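Local coordinates for protein H subunit of photosynthetic reaction center complex (Rhodopseudomonas palustris, PDB 6Z5S) that probably helps assemble and stabilise the photosynthetic reaction centre, as its H subunit, through one membrane-spanning helix and a large extramembrane domain, at residues A5-L9 with A10-L14; A50-G53 with V54-P58; I128-L132 with R133-G137. All coordinates share one frame; numbering follows the deposited sequence.

Contact 1: A5-L9 with A10-L14; sequences AYLDL and AQVTL. With 6PL ((4S,7R)-4-hydroxy-N,N,N-trimethyl-9-oxo-7-[(palmitoyloxy)methyl]-3,5,8-trioxa-4-phosphahexacosan-1-aminium 4-oxide), chain B.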
ATOM      1  N   ALA D   5       0.456 -31.445 -20.416  1.00 52.91           N
ATOM      2  CA  ALA D   5       1.641 -30.773 -20.919  1.00 52.91           C
ATOM      3  C   ALA D   5       2.311 -29.952 -19.825  1.00 52.91           C
ATOM      4  O   ALA D   5       1.705 -29.602 -18.811  1.00 52.91           O
ATOM      5  CB  ALA D   5       1.279 -29.873 -22.097  1.00 52.91           C
ATOM      6  N   TYR D   6       3.589 -29.641 -20.045  1.00 44.06           N
ATOM      7  CA  TYR D   6       4.300 -28.801 -19.092  1.00 44.06           C
ATOM      8  C   TYR D   6       3.841 -27.355 -19.175  1.00 44.06           C
ATOM      9  O   TYR D   6       3.896 -26.628 -18.179  1.00 44.06           O
ATOM     10  CB  TYR D   6       5.805 -28.888 -19.322  1.00 44.06           C
ATOM     11  CG  TYR D   6       6.582 -27.973 -18.413  1.00 44.06           C
ATOM     12  CD1 TYR D   6       6.822 -28.319 -17.097  1.00 44.06           C
ATOM     13  CD2 TYR D   6       7.052 -26.752 -18.863  1.00 44.06           C
ATOM     14  CE1 TYR D   6       7.513 -27.483 -16.263  1.00 44.06           C
ATOM     15  CE2 TYR D   6       7.743 -25.913 -18.038  1.00 44.06           C
ATOM     16  CZ  TYR D   6       7.975 -26.284 -16.738  1.00 44.06           C
ATOM     17  OH  TYR D   6       8.668 -25.447 -15.904  1.00 44.06           O
ATOM     18  N   LEU D   7       3.394 -26.922 -20.344  1.00 42.90           N
ATOM     19  CA  LEU D   7       2.881 -25.574 -20.514  1.00 42.90           C
ATOM     20  C   LEU D   7       1.411 -25.532 -20.122  1.00 42.90           C
ATOM     21  O   LEU D   7       0.626 -26.385 -20.541  1.00 42.90           O
ATOM     22  CB  LEU D   7       3.060 -25.135 -21.962  1.00 42.90           C
ATOM     23  CG  LEU D   7       2.808 -23.676 -22.301  1.00 42.90           C
ATOM     24  CD1 LEU D   7       3.913 -22.820 -21.738  1.00 42.90           C
ATOM     25  CD2 LEU D   7       2.710 -23.510 -23.798  1.00 42.90           C
ATOM     26  N   ASP D   8       1.034 -24.543 -19.318  1.00 40.98           N
ATOM     27  CA  ASP D   8      -0.349 -24.429 -18.884  1.00 40.98           C
ATOM     28  C   ASP D   8      -0.738 -22.965 -18.761  1.00 40.98           C
ATOM     29  O   ASP D   8       0.100 -22.065 -18.813  1.00 40.98           O
ATOM     30  CB  ASP D   8      -0.588 -25.178 -17.569  1.00 40.98           C
ATOM     31  CG  ASP D   8       0.442 -24.856 -16.523  1.00 40.98           C
ATOM     32  OD1 ASP D   8       1.310 -24.010 -16.780  1.00 40.98           O
ATOM     33  OD2 ASP D   8       0.395 -25.463 -15.440  1.00 40.98           O
ATOM     34  N   LEU D   9      -2.040 -22.747 -18.578  1.00 38.26           N
ATOM     35  CA  LEU D   9      -2.607 -21.409 -18.677  1.00 38.26           C
ATOM     36  C   LEU D   9      -2.053 -20.466 -17.620  1.00 38.26           C
ATOM     37  O   LEU D   9      -1.892 -19.270 -17.883  1.00 38.26           O
ATOM     38  CB  LEU D   9      -4.129 -21.490 -18.576  1.00 38.26           C
ATOM     39  CG  LEU D   9      -4.917 -20.183 -18.553  1.00 38.26           C
ATOM     40  CD1 LEU D   9      -4.613 -19.360 -19.780  1.00 38.26           C
ATOM     41  CD2 LEU D   9      -6.391 -20.458 -18.458  1.00 38.26           C
ATOM     42  N   ALA D  10      -1.742 -20.977 -16.429  1.00 37.85           N
ATOM     43  CA  ALA D  10      -1.272 -20.110 -15.356  1.00 37.85           C
ATOM     44  C   ALA D  10       0.073 -19.482 -15.698  1.00 37.85           C
ATOM     45  O   ALA D  10       0.267 -18.273 -15.531  1.00 37.85           O
ATOM     46  CB  ALA D  10      -1.186 -20.890 -14.048  1.00 37.85           C
ATOM     47  N   GLN D  11       1.013 -20.279 -16.200  1.00 41.01           N
ATOM     48  CA  GLN D  11       2.313 -19.701 -16.498  1.00 41.01           C
ATOM     49  C   GLN D  11       2.296 -18.892 -17.786  1.00 41.01           C
ATOM     50  O   GLN D  11       3.059 -17.932 -17.914  1.00 41.01           O
ATOM     51  CB  GLN D  11       3.389 -20.780 -16.557  1.00 41.01           C
ATOM     52  CG  GLN D  11       3.264 -21.764 -17.673  1.00 41.01           C
ATOM     53  CD  GLN D  11       4.610 -22.175 -18.191  1.00 41.01           C
ATOM     54  OE1 GLN D  11       5.525 -21.365 -18.260  1.00 41.01           O
ATOM     55  NE2 GLN D  11       4.757 -23.443 -18.519  1.00 41.01           N
ATOM     56  N   VAL D  12       1.426 -19.233 -18.735  1.00 37.28           N
ATOM     57  CA  VAL D  12       1.263 -18.379 -19.905  1.00 37.28           C
ATOM     58  C   VAL D  12       0.743 -17.011 -19.486  1.00 37.28           C
ATOM     59  O   VAL D  12       1.214 -15.976 -19.969  1.00 37.28           O
ATOM     60  CB  VAL D  12       0.341 -19.051 -20.937  1.00 37.28           C
ATOM     61  CG1 VAL D  12      -0.239 -18.024 -21.876  1.00 37.28           C
ATOM     62  CG2 VAL D  12       1.101 -20.101 -21.711  1.00 37.28           C
ATOM     63  N   THR D  13      -0.228 -16.985 -18.571  1.00 37.03           N
ATOM     64  CA  THR D  13      -0.722 -15.718 -18.045  1.00 37.03           C
ATOM     65  C   THR D  13       0.372 -14.965 -17.303  1.00 37.03           C
ATOM     66  O   THR D  13       0.465 -13.736 -17.390  1.00 37.03           O
ATOM     67  CB  THR D  13      -1.912 -15.968 -17.126  1.00 37.03           C
ATOM     68  OG1 THR D  13      -2.799 -16.902 -17.745  1.00 37.03           O
ATOM     69  CG2 THR D  13      -2.659 -14.691 -16.864  1.00 37.03           C
ATOM     70  N   LEU D  14       1.225 -15.688 -16.580  1.00 36.20           N
ATOM     71  CA  LEU D  14       2.320 -15.032 -15.880  1.00 36.20           C
ATOM     72  C   LEU D  14       3.313 -14.402 -16.850  1.00 36.20           C
ATOM     73  O   LEU D  14       3.802 -13.297 -16.608  1.00 36.20           O
ATOM     74  CB  LEU D  14       3.023 -16.023 -14.964  1.00 36.20           C
ATOM     75  CG  LEU D  14       4.059 -15.393 -14.044  1.00 36.20           C
ATOM     76  CD1 LEU D  14       3.422 -14.369 -13.142  1.00 36.20           C
ATOM     77  CD2 LEU D  14       4.708 -16.465 -13.240  1.00 36.20           C
TER
HETATM   78  C26 6PL B 301      15.778  -3.273 -15.269  1.00 39.79           C
HETATM   79  C25 6PL B 301      14.793  -4.210 -15.917  1.00 39.79           C
HETATM   80  C24 6PL B 301      13.652  -4.581 -15.009  1.00 39.79           C
HETATM   81  C23 6PL B 301      14.053  -5.323 -13.759  1.00 39.79           C
HETATM   82  C22 6PL B 301      12.890  -5.696 -12.879  1.00 39.79           C
HETATM   83  C21 6PL B 301      11.774  -6.398 -13.613  1.00 39.79           C
HETATM   84  C20 6PL B 301      10.570  -6.706 -12.764  1.00 39.79           C
HETATM   85  C19 6PL B 301      10.354  -8.173 -12.511  1.00 39.79           C
HETATM   86  C18 6PL B 301      11.490  -8.859 -11.803  1.00 39.79           C
HETATM   87  C17 6PL B 301      11.290 -10.342 -11.636  1.00 39.79           C
HETATM   88  C16 6PL B 301      11.180 -11.094 -12.933  1.00 39.79           C
HETATM   89  C15 6PL B 301      10.916 -12.564 -12.766  1.00 39.79           C
HETATM   90  C14 6PL B 301      10.935 -13.349 -14.048  1.00 39.79           C
HETATM   91  C13 6PL B 301      10.533 -14.798 -13.875  1.00 39.79           C
HETATM   92  C12 6PL B 301      10.717 -15.607 -15.113  1.00 39.79           C
HETATM   93  C11 6PL B 301       9.925 -16.878 -15.095  1.00 39.79           C
HETATM   94  O11 6PL B 301      10.055 -17.780 -15.876  1.00 39.79           O
HETATM   95  O3  6PL B 301       9.041 -16.879 -14.102  1.00 39.79           O
HETATM   96  C3  6PL B 301       7.830 -17.640 -14.299  1.00 39.79           C
HETATM   97  C2  6PL B 301       8.062 -19.091 -13.946  1.00 39.79           C
HETATM   98  C1  6PL B 301       6.943 -20.008 -14.389  1.00 39.79           C
HETATM   99  O3P 6PL B 301       7.439 -21.369 -14.486  1.00 39.79           O
HETATM  100  P   6PL B 301       8.118 -21.884 -15.850  1.00 39.79           P
HETATM  101  O1P 6PL B 301       7.088 -22.683 -16.591  1.00 39.79           O
HETATM  102  O2P 6PL B 301       8.770 -20.719 -16.540  1.00 39.79           O
HETATM  103  O4P 6PL B 301       9.181 -22.953 -15.298  1.00 39.79           O
HETATM  104  C4  6PL B 301      10.575 -22.879 -15.693  1.00 39.79           C
HETATM  105  C5  6PL B 301      11.201 -21.586 -15.237  1.00 39.79           C
HETATM  106  N   6PL B 301      11.504 -21.432 -13.761  1.00 39.79           N
HETATM  107  C7  6PL B 301      12.542 -22.407 -13.343  1.00 39.79           C
HETATM  108  C8  6PL B 301      10.298 -21.643 -12.925  1.00 39.79           C
HETATM  109  C6  6PL B 301      12.003 -20.055 -13.542  1.00 39.79           C
HETATM  110  O2  6PL B 301       8.346 -19.221 -12.520  1.00 39.79           O
HETATM  111  C31 6PL B 301       7.450 -18.793 -11.610  1.00 39.79           C
HETATM  112  O31 6PL B 301       6.270 -18.698 -11.805  1.00 39.79           O
HETATM  113  C32 6PL B 301       8.104 -18.406 -10.317  1.00 39.79           C
HETATM  114  C33 6PL B 301       7.931 -16.960  -9.967  1.00 39.79           C
HETATM  115  C34 6PL B 301       6.585 -16.662  -9.340  1.00 39.79           C
HETATM  116  C35 6PL B 301       6.306 -15.194  -9.145  1.00 39.79           C
HETATM  117  C36 6PL B 301       7.361 -14.456  -8.365  1.00 39.79           C
HETATM  118  C37 6PL B 301       7.064 -12.991  -8.178  1.00 39.79           C
HETATM  119  C38 6PL B 301       8.247 -12.170  -7.736  1.00 39.79           C
HETATM  120  C39 6PL B 301       7.975 -10.688  -7.686  1.00 39.79           C
HETATM  121  C40 6PL B 301       9.202  -9.840  -7.469  1.00 39.79           C
HETATM  122  C41 6PL B 301       8.951  -8.355  -7.529  1.00 39.79           C
HETATM  123  C42 6PL B 301       8.292  -7.900  -8.804  1.00 39.79           C
HETATM  124  C43 6PL B 301       8.092  -6.410  -8.903  1.00 39.79           C
HETATM  125  C44 6PL B 301       9.371  -5.616  -8.973  1.00 39.79           C
HETATM  126  C45 6PL B 301       9.167  -4.134  -9.169  1.00 39.79           C
HETATM  127  C46 6PL B 301      10.442  -3.347  -9.338  1.00 39.79           C
HETATM  128  C47 6PL B 301      10.243  -1.876  -9.575  1.00 39.79           C
HETATM  129  C48 6PL B 301      11.530  -1.121  -9.799  1.00 39.79           C
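Gln11 folds back over Tyr6, Leu7 and Asp8 at the start of helix 9-31, whose N-cap position is held by Asp8 and whose body contains the predicted transmembrane span. The course of the glutamine is set by its CG, which sits between the backbone N and the carbonyl carbon (chi1 66°) and turns the chain back toward the loop. CB lies beside Asp8 OD1, and CG comes closer, at 3.1 Å from that same oxygen; the carboxylate and amide planes stand nearly perpendicular. CD then passes Leu7 CD1 at 3.7 Å. Both ends of the amide lie near the lipid phosphate oxygen O1P, OE1 at 2.6 Å, and NE2 also gives a weak, bent hydrogen bond of 3.3 Å to Tyr6 O. A long, flexible amide suits a place between a backbone carbonyl and a phospholipid headgroup. With an alanine here the amide is gone, and Tyr6 O would probably lose this weak donor while a gap opened between Leu7 CD1 and the phosphate.

Tyr6 reaches the same headgroup by another route, its OH donating to O4P of the lipid at 2.6 Å, so the phenol combines an apolar ring with a polar tip at the membrane boundary. Leu7 CD1 also rests against Val12 CG2, 3.9 Å away, and both side chains also pack against aromatic side chains of a neighbouring subunit. Asp8 has a charged mate outside the chain: OD2 forms a salt bridge with a basic side chain of another subunit. Its carbonyl starts the helical bonding, for Val12 N meets Asp8 O almost straight, with an N-H...O angle of 165°. One residue further on, Leu9 O accepts both Thr13 N and Thr13 OG1, which approach it from opposite faces of the carbonyl plane.

Contact 2: A50-G53 with V54-P58; sequences AKIG and VPAPP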
ATOM      1  N   ALA D  50      24.417  13.959 -27.313  1.00 45.55           N
ATOM      2  CA  ALA D  50      23.704  14.071 -26.052  1.00 45.55           C
ATOM      3  C   ALA D  50      23.668  12.737 -25.316  1.00 45.55           C
ATOM      4  O   ALA D  50      23.637  11.665 -25.923  1.00 45.55           O
ATOM      5  CB  ALA D  50      22.282  14.568 -26.294  1.00 45.55           C
ATOM      6  N   LYS D  51      23.674  12.816 -23.991  1.00 42.25           N
ATOM      7  CA  LYS D  51      23.463  11.662 -23.131  1.00 42.25           C
ATOM      8  C   LYS D  51      22.011  11.664 -22.682  1.00 42.25           C
ATOM      9  O   LYS D  51      21.538  12.654 -22.118  1.00 42.25           O
ATOM     10  CB  LYS D  51      24.390  11.697 -21.919  1.00 42.25           C
ATOM     11  CG  LYS D  51      25.849  11.681 -22.258  1.00 42.25           C
ATOM     12  CD  LYS D  51      26.674  11.304 -21.051  1.00 42.25           C
ATOM     13  CE  LYS D  51      26.233   9.978 -20.493  1.00 42.25           C
ATOM     14  NZ  LYS D  51      27.390   9.150 -20.077  1.00 42.25           N
ATOM     15  N   ILE D  52      21.300  10.576 -22.949  1.00 42.34           N
ATOM     16  CA  ILE D  52      19.883  10.538 -22.619  1.00 42.34           C
ATOM     17  C   ILE D  52      19.526   9.334 -21.752  1.00 42.34           C
ATOM     18  O   ILE D  52      18.766   9.465 -20.790  1.00 42.34           O
ATOM     19  CB  ILE D  52      19.030  10.596 -23.895  1.00 42.34           C
ATOM     20  CG1 ILE D  52      19.517   9.597 -24.929  1.00 42.34           C
ATOM     21  CG2 ILE D  52      19.095  11.980 -24.492  1.00 42.34           C
ATOM     22  CD1 ILE D  52      18.700   9.620 -26.180  1.00 42.34           C
ATOM     23  N   GLY D  53      20.041   8.161 -22.082  1.00 42.21           N
ATOM     24  CA  GLY D  53      19.691   6.941 -21.385  1.00 42.21           C
ATOM     25  C   GLY D  53      18.897   5.996 -22.267  1.00 42.21           C
ATOM     26  O   GLY D  53      18.477   6.329 -23.373  1.00 42.21           O
ATOM     27  N   VAL D  54      18.698   4.780 -21.743  1.00 51.48           N
ATOM     28  CA  VAL D  54      18.165   3.702 -22.578  1.00 51.48           C
ATOM     29  C   VAL D  54      16.671   3.842 -22.849  1.00 51.48           C
ATOM     30  O   VAL D  54      16.238   3.508 -23.964  1.00 51.48           O
ATOM     31  CB  VAL D  54      18.568   2.328 -22.012  1.00 51.48           C
ATOM     32  CG1 VAL D  54      18.193   2.140 -20.562  1.00 51.48           C
ATOM     33  CG2 VAL D  54      17.932   1.231 -22.836  1.00 51.48           C
ATOM     34  N   PRO D  55      15.828   4.322 -21.912  1.00 40.04           N
ATOM     35  CA  PRO D  55      14.571   4.908 -22.377  1.00 40.04           C
ATOM     36  C   PRO D  55      14.823   6.360 -22.725  1.00 40.04           C
ATOM     37  O   PRO D  55      15.027   7.182 -21.832  1.00 40.04           O
ATOM     38  CB  PRO D  55      13.629   4.729 -21.186  1.00 40.04           C
ATOM     39  CG  PRO D  55      14.514   4.703 -20.013  1.00 40.04           C
ATOM     40  CD  PRO D  55      15.924   4.412 -20.446  1.00 40.04           C
ATOM     41  N   ALA D  56      14.846   6.688 -24.006  1.00 37.16           N
ATOM     42  CA  ALA D  56      15.093   8.063 -24.383  1.00 37.16           C
ATOM     43  C   ALA D  56      13.948   8.938 -23.885  1.00 37.16           C
ATOM     44  O   ALA D  56      12.807   8.483 -23.798  1.00 37.16           O
ATOM     45  CB  ALA D  56      15.238   8.192 -25.892  1.00 37.16           C
ATOM     46  N   PRO D  57      14.234  10.178 -23.507  1.00 38.02           N
ATOM     47  CA  PRO D  57      13.172  11.093 -23.117  1.00 38.02           C
ATOM     48  C   PRO D  57      12.135  11.208 -24.215  1.00 38.02           C
ATOM     49  O   PRO D  57      12.471  11.173 -25.407  1.00 38.02           O
ATOM     50  CB  PRO D  57      13.913  12.417 -22.906  1.00 38.02           C
ATOM     51  CG  PRO D  57      15.260  12.007 -22.512  1.00 38.02           C
ATOM     52  CD  PRO D  57      15.564  10.758 -23.276  1.00 38.02           C
ATOM     53  N   PRO D  58      10.865  11.321 -23.856  1.00 37.68           N
ATOM     54  CA  PRO D  58       9.820  11.466 -24.869  1.00 37.68           C
ATOM     55  C   PRO D  58       9.822  12.863 -25.466  1.00 37.68           C
ATOM     56  O   PRO D  58      10.571  13.750 -25.059  1.00 37.68           O
ATOM     57  CB  PRO D  58       8.541  11.193 -24.084  1.00 37.68           C
ATOM     58  CG  PRO D  58       8.875  11.594 -22.706  1.00 37.68           C
ATOM     59  CD  PRO D  58      10.317  11.285 -22.495  1.00 37.68           C
TER
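Ile52 leans across a tight bend onto Ala56 and Pro57, in the loop that runs from helix 9-31 to strand 61-64. The bend is an open turn over Gly53, Val54, Pro55 and Ala56, close to type VIII in its central backbone angles, with Gly53 CA and Ala56 CA 5.6 Å apart.

Apolar contacts close it. The branched CB of Ile52 lies 3.5 Å from Pro57 CD, and CG2 flanks the same ring carbon. CG1 is flanked on both sides by the main chain (chi1 49°), which sends CD1 toward the methyl of Ala56, 3.8 Å away. Branching thus lets one side chain meet two partners, and the small alanine lets the two limbs of the loop pass close together.

The backbone makes its own demands. Gly53 has a positive phi of 112°, where any CB would press against the carbonyl O of Ile52; Pro55, the second central residue, has its phi restricted by its ring and so stiffens the turn itself.

Polar groups look outward to other partners. Lys33 NZ ties the two limbs together by bonding to both Ile52 O and Pro55 O. Lys51 NZ reaches two cardiolipins through salt bridges, and Ile52 N and Gly53 N both donate to atom OA4 of one of them.

Contact 3: I128-L132 with R133-G137; sequences IIVPL and RAAKG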
ATOM      1  N   ILE D 128      -2.734  33.829  -5.037  1.00 66.98           N
ATOM      2  CA  ILE D 128      -3.213  33.032  -3.917  1.00 66.98           C
ATOM      3  C   ILE D 128      -2.416  33.294  -2.646  1.00 66.98           C
ATOM      4  O   ILE D 128      -2.951  33.148  -1.545  1.00 66.98           O
ATOM      5  CB  ILE D 128      -3.194  31.540  -4.272  1.00 66.98           C
ATOM      6  CG1 ILE D 128      -1.783  31.093  -4.629  1.00 66.98           C
ATOM      7  CG2 ILE D 128      -4.125  31.263  -5.422  1.00 66.98           C
ATOM      8  CD1 ILE D 128      -1.684  29.634  -4.961  1.00 66.98           C
ATOM      9  N   ILE D 129      -1.145  33.665  -2.764  1.00 61.42           N
ATOM     10  CA  ILE D 129      -0.323  33.977  -1.604  1.00 61.42           C
ATOM     11  C   ILE D 129      -0.390  35.485  -1.411  1.00 61.42           C
ATOM     12  O   ILE D 129       0.198  36.248  -2.174  1.00 61.42           O
ATOM     13  CB  ILE D 129       1.113  33.488  -1.776  1.00 61.42           C
ATOM     14  CG1 ILE D 129       1.126  31.992  -2.071  1.00 61.42           C
ATOM     15  CG2 ILE D 129       1.918  33.788  -0.532  1.00 61.42           C
ATOM     16  CD1 ILE D 129       2.490  31.374  -1.988  1.00 61.42           C
ATOM     17  N   VAL D 130      -1.120  35.916  -0.385  1.00 63.78           N
ATOM     18  CA  VAL D 130      -1.348  37.343  -0.159  1.00 63.78           C
ATOM     19  C   VAL D 130      -1.248  37.639   1.321  1.00 63.78           C
ATOM     20  O   VAL D 130      -1.453  36.762   2.169  1.00 63.78           O
ATOM     21  CB  VAL D 130      -2.728  37.790  -0.680  1.00 63.78           C
ATOM     22  CG1 VAL D 130      -2.789  37.677  -2.183  1.00 63.78           C
ATOM     23  CG2 VAL D 130      -3.814  36.958  -0.049  1.00 63.78           C
ATOM     24  N   PRO D 131      -0.927  38.884   1.667  1.00 67.63           N
ATOM     25  CA  PRO D 131      -0.970  39.278   3.076  1.00 67.63           C
ATOM     26  C   PRO D 131      -2.401  39.259   3.582  1.00 67.63           C
ATOM     27  O   PRO D 131      -3.347  39.469   2.825  1.00 67.63           O
ATOM     28  CB  PRO D 131      -0.399  40.699   3.071  1.00 67.63           C
ATOM     29  CG  PRO D 131       0.250  40.860   1.750  1.00 67.63           C
ATOM     30  CD  PRO D 131      -0.505  40.000   0.808  1.00 67.63           C
ATOM     31  N   LEU D 132      -2.555  38.998   4.882  1.00 71.06           N
ATOM     32  CA  LEU D 132      -3.895  38.936   5.451  1.00 71.06           C
ATOM     33  C   LEU D 132      -4.630  40.260   5.313  1.00 71.06           C
ATOM     34  O   LEU D 132      -5.863  40.280   5.243  1.00 71.06           O
ATOM     35  CB  LEU D 132      -3.838  38.519   6.916  1.00 71.06           C
ATOM     36  CG  LEU D 132      -3.945  37.021   7.163  1.00 71.06           C
ATOM     37  CD1 LEU D 132      -3.908  36.734   8.645  1.00 71.06           C
ATOM     38  CD2 LEU D 132      -5.217  36.489   6.548  1.00 71.06           C
ATOM     39  N   ARG D 133      -3.896  41.371   5.259  1.00 71.70           N
ATOM     40  CA  ARG D 133      -4.517  42.658   4.980  1.00 71.70           C
ATOM     41  C   ARG D 133      -5.152  42.708   3.597  1.00 71.70           C
ATOM     42  O   ARG D 133      -5.963  43.600   3.334  1.00 71.70           O
ATOM     43  CB  ARG D 133      -3.485  43.771   5.107  1.00 71.70           C
ATOM     44  CG  ARG D 133      -2.378  43.668   4.088  1.00 71.70           C
ATOM     45  CD  ARG D 133      -1.448  44.853   4.146  1.00 71.70           C
ATOM     46  NE  ARG D 133      -0.310  44.670   3.256  1.00 71.70           N
ATOM     47  CZ  ARG D 133       0.872  44.208   3.645  1.00 71.70           C
ATOM     48  NH1 ARG D 133       1.851  44.069   2.765  1.00 71.70           N
ATOM     49  NH2 ARG D 133       1.075  43.888   4.914  1.00 71.70           N
ATOM     50  N   ALA D 134      -4.804  41.778   2.711  1.00 75.32           N
ATOM     51  CA  ALA D 134      -5.333  41.760   1.357  1.00 75.32           C
ATOM     52  C   ALA D 134      -6.316  40.631   1.103  1.00 75.32           C
ATOM     53  O   ALA D 134      -6.879  40.561   0.007  1.00 75.32           O
ATOM     54  CB  ALA D 134      -4.187  41.662   0.341  1.00 75.32           C
ATOM     55  N   ALA D 135      -6.534  39.746   2.069  1.00 80.49           N
ATOM     56  CA  ALA D 135      -7.484  38.645   1.941  1.00 80.49           C
ATOM     57  C   ALA D 135      -8.535  38.828   3.027  1.00 80.49           C
ATOM     58  O   ALA D 135      -8.422  38.262   4.115  1.00 80.49           O
ATOM     59  CB  ALA D 135      -6.788  37.295   2.059  1.00 80.49           C
ATOM     60  N   LYS D 136      -9.558  39.620   2.729  1.00 85.78           N
ATOM     61  CA  LYS D 136     -10.593  39.898   3.711  1.00 85.78           C
ATOM     62  C   LYS D 136     -11.537  38.714   3.830  1.00 85.78           C
ATOM     63  O   LYS D 136     -11.936  38.112   2.829  1.00 85.78           O
ATOM     64  CB  LYS D 136     -11.365  41.159   3.335  1.00 85.78           C
ATOM     65  CG  LYS D 136     -10.512  42.421   3.260  1.00 85.78           C
ATOM     66  CD  LYS D 136     -10.066  42.902   4.639  1.00 85.78           C
ATOM     67  CE  LYS D 136      -8.649  42.451   4.980  1.00 85.78           C
ATOM     68  NZ  LYS D 136      -8.178  43.007   6.278  1.00 85.78           N
ATOM     69  N   GLY D 137     -11.890  38.381   5.065  1.00 94.69           N
ATOM     70  CA  GLY D 137     -12.686  37.211   5.364  1.00 94.69           C
ATOM     71  C   GLY D 137     -11.924  36.118   6.073  1.00 94.69           C
ATOM     72  O   GLY D 137     -12.548  35.177   6.574  1.00 94.69           O
TER
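Pro131 lies over one face of the Arg133 guanidinium at the exit of strand 129-131, an outer strand of the chain's four-stranded antiparallel sheet, where two overlapping type I turns carry the backbone away from the sheet. Pro131 CB lies 3.8 Å above the guanidinium plane of Arg133, over its centre, and ring atom CG approaches NH1 at 3.7 Å. The arginine gets there because chi1 (64°) tucks its CG in against its own main chain and the rest then runs extended to NE. The aliphatic proline ring supports that face, while the charges are answered from the same chain: NE bridges to Asp225 and NH2 to Glu179.

Proline suits the strand end also because it has no N-H that would need an acceptor, yet its carbonyl opens the first turn. Ala134 N donates to Pro131 O at 2.7 Å, from well above the carbonyl plane. Leu132 buries mostly backbone and CB here; its side chain leaves the turn to pack on Glu165 and Leu140. Its carbonyl begins the second turn through a weak bond from Ala135 N.

Small alanines follow where the chain doubles back, and the CB of Ala135 touches Val130 CG2 at 3.7 Å. Lys136 curls round until CE lies 3.5 Å from Leu132 O.

Overall arrangement
From the N terminus the three contacts come in series; none nests in or crosses another, and each joins neighbouring residues of one continuous run. Contact 1 turns the leading loop into helix 9-31 at a lipid headgroup. After that helix, contact 2 folds the connecting loop back beside it, next to cardiolipin, about 36 Å from contact 1 between centres. The chain then passes strands 61-64 to 96-98 before contact 3 closes the turn behind strand 129-131, on the opposite side of the chain's centre from contact 2. Contact 1 belongs to the lipid-bound helix and contact 3 to the sheet-bearing part, their centres about 64 Å apart.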